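P91 (Metagenome, PDB 4ZI5) hydrolyses phosphotriesters as a promiscuous activity of an alpha/beta hydrolase that resembles dienelactone hydrolases. Local coordinates at residues R63-L68 against T239-L244; L73-H78 against Q108-A113. All blocks are in the same frame, centred on the assembly; numbering follows the deposited sequence.

Contact 1 (R63-L68 against T239-L244); sequences RRLADL and TAMCNL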
loop_
_atom_site.group_PDB
_atom_site.type_symbol
_atom_site.label_atom_id
_atom_site.label_comp_id
_atom_site.label_asym_id
_atom_site.label_seq_id
_atom_site.Cartn_x
_atom_site.Cartn_y
_atom_site.Cartn_z
ATOM N N ARG A 63 14.322 -12.027 12.955
ATOM C CA ARG A 63 13.903 -12.003 14.371
ATOM C C ARG A 63 12.520 -11.390 14.531
ATOM O O ARG A 63 11.664 -11.935 15.223
ATOM C CB ARG A 63 14.913 -11.251 15.230
ATOM C CG ARG A 63 14.645 -11.381 16.719
ATOM C CD ARG A 63 15.414 -10.334 17.507
ATOM N NE ARG A 63 14.867 -9.007 17.250
ATOM C CZ ARG A 63 13.739 -8.509 17.761
ATOM N NH1 ARG A 63 12.998 -9.203 18.621
ATOM N NH2 ARG A 63 13.338 -7.295 17.394
ATOM N N ARG A 64 12.289 -10.269 13.854
ATOM C CA ARG A 64 10.963 -9.609 13.914
ATOM C C ARG A 64 9.848 -10.507 13.374
ATOM O O ARG A 64 8.757 -10.567 13.930
ATOM C CB ARG A 64 10.991 -8.266 13.161
ATOM C CG ARG A 64 11.875 -7.227 13.823
ATOM C CD ARG A 64 11.909 -5.933 13.025
ATOM N NE ARG A 64 12.941 -5.037 13.532
ATOM C CZ ARG A 64 13.207 -3.829 13.048
ATOM N NH1 ARG A 64 12.499 -3.336 12.025
ATOM N NH2 ARG A 64 14.166 -3.098 13.595
ATOM N N LEU A 65 10.128 -11.227 12.298
ATOM C CA LEU A 65 9.199 -12.236 11.792
ATOM C C LEU A 65 8.905 -13.367 12.800
ATOM O O LEU A 65 7.753 -13.800 12.943
ATOM C CB LEU A 65 9.716 -12.821 10.502
ATOM C CG LEU A 65 9.676 -11.866 9.306
ATOM C CD1 LEU A 65 10.503 -12.413 8.164
ATOM C CD2 LEU A 65 8.250 -11.577 8.852
ATOM N N ALA A 66 9.929 -13.867 13.477
ATOM C CA ALA A 66 9.716 -14.873 14.535
ATOM C C ALA A 66 8.781 -14.329 15.648
ATOM O O ALA A 66 7.896 -15.030 16.133
ATOM C CB ALA A 66 11.039 -15.314 15.122
ATOM N N ASP A 67 8.965 -13.064 15.999
ATOM C CA ASP A 67 8.104 -12.381 16.981
ATOM C C ASP A 67 6.655 -12.219 16.493
ATOM O O ASP A 67 5.755 -12.156 17.308
ATOM C CB ASP A 67 8.768 -11.052 17.355
ATOM C CG ASP A 67 8.006 -10.279 18.408
ATOM O OD1 ASP A 67 7.924 -10.748 19.562
ATOM O OD2 ASP A 67 7.497 -9.201 18.052
ATOM N N LEU A 68 6.431 -12.214 15.171
ATOM C CA LEU A 68 5.073 -12.234 14.590
ATOM C C LEU A 68 4.467 -13.606 14.467
ATOM O O LEU A 68 3.356 -13.731 13.940
ATOM C CB LEU A 68 5.067 -11.544 13.210
ATOM C CG LEU A 68 5.424 -10.066 13.248
ATOM C CD1 LEU A 68 5.709 -9.556 11.856
ATOM C CD2 LEU A 68 4.303 -9.247 13.899
ATOM N N THR A 239 4.304 -2.944 7.780
ATOM C CA THR A 239 2.900 -3.149 8.142
ATOM C C THR A 239 2.161 -3.768 6.952
ATOM O O THR A 239 1.379 -4.702 7.140
ATOM C CB THR A 239 2.238 -1.845 8.580
ATOM O OG1 THR A 239 2.892 -1.333 9.755
ATOM C CG2 THR A 239 0.746 -2.051 8.885
ATOM N N ALA A 240 2.431 -3.279 5.734
ATOM C CA ALA A 240 1.753 -3.849 4.544
ATOM C C ALA A 240 2.096 -5.346 4.407
ATOM O O ALA A 240 1.211 -6.167 4.107
ATOM C CB ALA A 240 2.102 -3.103 3.288
ATOM N N MET A 241 3.366 -5.678 4.630
ATOM C CA MET A 241 3.813 -7.072 4.609
ATOM C C MET A 241 3.089 -7.925 5.658
ATOM O O MET A 241 2.569 -9.002 5.339
ATOM C CB MET A 241 5.331 -7.155 4.856
ATOM C CG MET A 241 5.916 -8.565 4.876
ATOM S SD MET A 241 7.346 -8.633 5.989
ATOM C CE MET A 241 6.534 -8.553 7.583
ATOM N N CYS A 242 3.074 -7.440 6.888
ATOM C CA CYS A 242 2.405 -8.103 8.001
ATOM C C CYS A 242 0.918 -8.343 7.744
ATOM O O CYS A 242 0.397 -9.449 7.992
ATOM C CB CYS A 242 2.613 -7.290 9.257
ATOM S SG CYS A 242 1.952 -8.038 10.725
ATOM N N ASN A 243 0.251 -7.330 7.201
ATOM C CA ASN A 243 -1.145 -7.465 6.789
ATOM C C ASN A 243 -1.384 -8.526 5.731
ATOM O O ASN A 243 -2.346 -9.333 5.848
ATOM C CB ASN A 243 -1.717 -6.117 6.313
ATOM C CG ASN A 243 -1.825 -5.066 7.426
ATOM O OD1 ASN A 243 -1.788 -3.863 7.156
ATOM N ND2 ASN A 243 -1.984 -5.506 8.675
ATOM N N LEU A 244 -0.537 -8.555 4.704
ATOM C CA LEU A 244 -0.659 -9.553 3.666
ATOM C C LEU A 244 -0.469 -10.978 4.221
ATOM O O LEU A 244 -1.214 -11.872 3.871
ATOM C CB LEU A 244 0.340 -9.300 2.538
ATOM C CG LEU A 244 0.278 -10.238 1.331
ATOM C CD1 LEU A 244 -1.051 -10.072 0.585
ATOM C CD2 LEU A 244 1.451 -9.976 0.396
#
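M241 reaches from helix 231-248 toward L65 on helix 56-67, joining two helices that cover the same face of the central sheet in this alpha/beta-hydrolase fold. The meeting is between methyl ends, CE of M241 against CD2 of L65, and the two side chains run at a slant to each other. The thioether chain starts with CG opposite the backbone N (chi1 179°) and then bends at chi2 and chi3, so that CE, rather than SD, faces the leucine. L65 brings its CD2 branch to that methyl, although its CB leaves the helix without heading for the other segment. Just past the end of helix 56-67, L68 does point its CB toward helix 231-248 and divides its branches between two neighbours. CD1 approaches the same M241 methyl at 4.5 Å, the looser of the two leucine contacts. CD2 lies 4.1 Å from SG of C242, but that sulfur is modelled in two conformers and the contact belongs to one of them. The backbones stay well apart, with the CA atoms of L68 and C242 8.2 Å from each other, so side chains alone bridge the segments. W238 on helix 231-248 also packs on L65 and L68, and M241 touches V151 and F153 of strand 149-153, which ties the patch to the sheet. The closest approach across the contact is L65 CD2 to M241 CE, at 3.7 Å.

Contact 2 (L73-H78 against Q108-A113); sequences LAADMH and QAALDA
This is a buried, apolar helix-on-sheet contact in an alpha/beta-hydrolase fold, where helix 100-115 packs over the end of strand 71-74 and the loop that leaves it. The fit is close because small residues form it: the CA atoms of A75 and A110 are 5.7 Å apart, and their CB methyls, each directed at the other segment, meet at 3.7 Å. No longer side chain separates the backbones at this point. L73, two residues earlier and on the same side of the chain, extends the contact along the helix. Its CG is anti to the backbone N (chi1 -178°), which carries the isobutyl group out to the next helical turn, where CD2 does the touching. That methyl is 3.8 Å from CB of A113, so A110 and A113, three residues apart, offer one apolar strip to the strand. Y21 of strand 15-23 packs on A75, A110 and A113, and F48 of strand 42-48 touches A75 and A110, so that Y21 and F48 both border the methyl pair. D112 points away from the strand, and its OD1 accepts from Q108 NE2 across one turn, 2.9 Å long with an N-H...O angle of 151°; the acceptor is met from above the carboxylate plane. Back at the interface, L73 CD2 also rests 3.4 Å from the backbone O of A110, a close van der Waals approach.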
loop_
_atom_site.group_PDB
_atom_site.type_symbol
_atom_site.label_atom_id
_atom_site.label_comp_id
_atom_site.label_asym_id
_atom_site.label_seq_id
_atom_site.Cartn_x
_atom_site.Cartn_y
_atom_site.Cartn_z
ATOM N N LEU A 73 14.029 -17.872 7.923
ATOM C CA LEU A 73 15.420 -18.126 7.586
ATOM C C LEU A 73 16.041 -16.949 6.862
ATOM O O LEU A 73 15.651 -16.625 5.746
ATOM C CB LEU A 73 15.552 -19.341 6.674
ATOM C CG LEU A 73 16.995 -19.702 6.299
ATOM C CD1 LEU A 73 17.735 -20.328 7.484
ATOM C CD2 LEU A 73 17.014 -20.653 5.128
ATOM N N ALA A 74 17.011 -16.332 7.512
ATOM C CA ALA A 74 17.861 -15.326 6.874
ATOM C C ALA A 74 18.857 -16.062 5.995
ATOM O O ALA A 74 19.683 -16.842 6.498
ATOM C CB ALA A 74 18.535 -14.477 7.924
ATOM N N ALA A 75 18.695 -15.874 4.679
ATOM C CA ALA A 75 19.387 -16.652 3.678
ATOM C C ALA A 75 20.838 -16.188 3.481
ATOM O O ALA A 75 21.149 -15.009 3.636
ATOM C CB ALA A 75 18.643 -16.589 2.361
ATOM N N ASP A 76 21.701 -17.138 3.145
ATOM C CA ASP A 76 23.062 -16.858 2.702
ATOM C C ASP A 76 23.120 -17.104 1.201
ATOM O O ASP A 76 23.260 -18.269 0.768
ATOM C CB ASP A 76 24.033 -17.765 3.448
ATOM C CG ASP A 76 25.492 -17.621 2.968
ATOM O OD1 ASP A 76 25.799 -16.645 2.247
ATOM O OD2 ASP A 76 26.312 -18.535 3.251
ATOM N N MET A 77 23.024 -16.045 0.397
ATOM C CA MET A 77 23.129 -16.206 -1.070
ATOM C C MET A 77 24.563 -16.417 -1.541
ATOM O O MET A 77 24.801 -17.225 -2.431
ATOM C CB MET A 77 22.517 -15.033 -1.839
ATOM C CG MET A 77 21.016 -14.969 -1.757
ATOM S SD MET A 77 20.165 -16.296 -2.607
ATOM C CE MET A 77 20.360 -15.778 -4.309
ATOM N N HIS A 78 25.512 -15.703 -0.933
ATOM C CA HIS A 78 26.885 -15.707 -1.400
ATOM C C HIS A 78 27.641 -16.978 -1.080
ATOM O O HIS A 78 28.519 -17.375 -1.850
ATOM C CB HIS A 78 27.621 -14.491 -0.856
ATOM C CG HIS A 78 26.991 -13.195 -1.243
ATOM N ND1 HIS A 78 26.297 -13.023 -2.423
ATOM C CD2 HIS A 78 26.961 -12.004 -0.614
ATOM C CE1 HIS A 78 25.852 -11.786 -2.491
ATOM N NE2 HIS A 78 26.248 -11.144 -1.410
ATOM N N GLN A 108 16.389 -20.982 -4.527
ATOM C CA GLN A 108 15.682 -22.222 -4.216
ATOM C C GLN A 108 16.346 -23.030 -3.080
ATOM O O GLN A 108 15.647 -23.630 -2.242
ATOM C CB GLN A 108 15.534 -23.078 -5.462
ATOM C CG GLN A 108 14.722 -24.356 -5.254
ATOM C CD GLN A 108 13.276 -24.100 -4.932
ATOM O OE1 GLN A 108 12.599 -23.340 -5.634
ATOM N NE2 GLN A 108 12.771 -24.739 -3.877
ATOM N N ALA A 109 17.684 -23.022 -3.034
ATOM C CA ALA A 109 18.410 -23.729 -1.970
ATOM C C ALA A 109 18.040 -23.158 -0.597
ATOM O O ALA A 109 17.828 -23.929 0.342
ATOM C CB ALA A 109 19.920 -23.695 -2.187
ATOM N N ALA A 110 17.873 -21.828 -0.510
ATOM C CA ALA A 110 17.435 -21.188 0.753
ATOM C C ALA A 110 16.006 -21.612 1.099
ATOM O O ALA A 110 15.719 -21.938 2.250
ATOM C CB ALA A 110 17.551 -19.666 0.663
ATOM N N LEU A 111 15.121 -21.623 0.103
ATOM C CA LEU A 111 13.753 -22.074 0.325
ATOM C C LEU A 111 13.694 -23.540 0.783
ATOM O O LEU A 111 12.975 -23.864 1.736
ATOM C CB LEU A 111 12.895 -21.873 -0.921
ATOM C CG LEU A 111 11.435 -22.286 -0.819
ATOM C CD1 LEU A 111 10.726 -21.643 0.361
ATOM C CD2 LEU A 111 10.755 -21.949 -2.138
ATOM N N ASP A 112 14.499 -24.400 0.157
ATOM C CA ASP A 112 14.627 -25.795 0.624
ATOM C C ASP A 112 15.168 -25.897 2.069
ATOM O O ASP A 112 14.679 -26.703 2.844
ATOM C CB ASP A 112 15.501 -26.609 -0.339
ATOM C CG ASP A 112 14.846 -26.805 -1.703
ATOM O OD1 ASP A 112 13.623 -26.645 -1.841
ATOM O OD2 ASP A 112 15.543 -27.151 -2.654
ATOM N N ALA A 113 16.144 -25.075 2.428
ATOM C CA ALA A 113 16.661 -25.066 3.787
ATOM C C ALA A 113 15.607 -24.616 4.822
ATOM O O ALA A 113 15.505 -25.170 5.903
ATOM C CB ALA A 113 17.879 -24.168 3.875
#

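Contact 1 and contact 2 follow each other through the chain: helix 56-67 ends in the first, and strand 71-74, next in sequence, carries the second, which is nested inside the loop closed by the first. Their centres are 19 Å apart and their nearest atoms about 7 Å apart, so they do not touch. Strand 71-74 pairs with strand 42-48 in the central sheet, linking contact 2 to the layer on which M241 of contact 1 rests. A GxCxG pattern around C131, consistent with the nucleophile elbow of dienelactone hydrolases, follows strand 125-130 of that sheet. Around contact 1, N243 OD1 hydrogen-bonds ND2 of N243 of the second subunit, whereas no other chain touches contact 2.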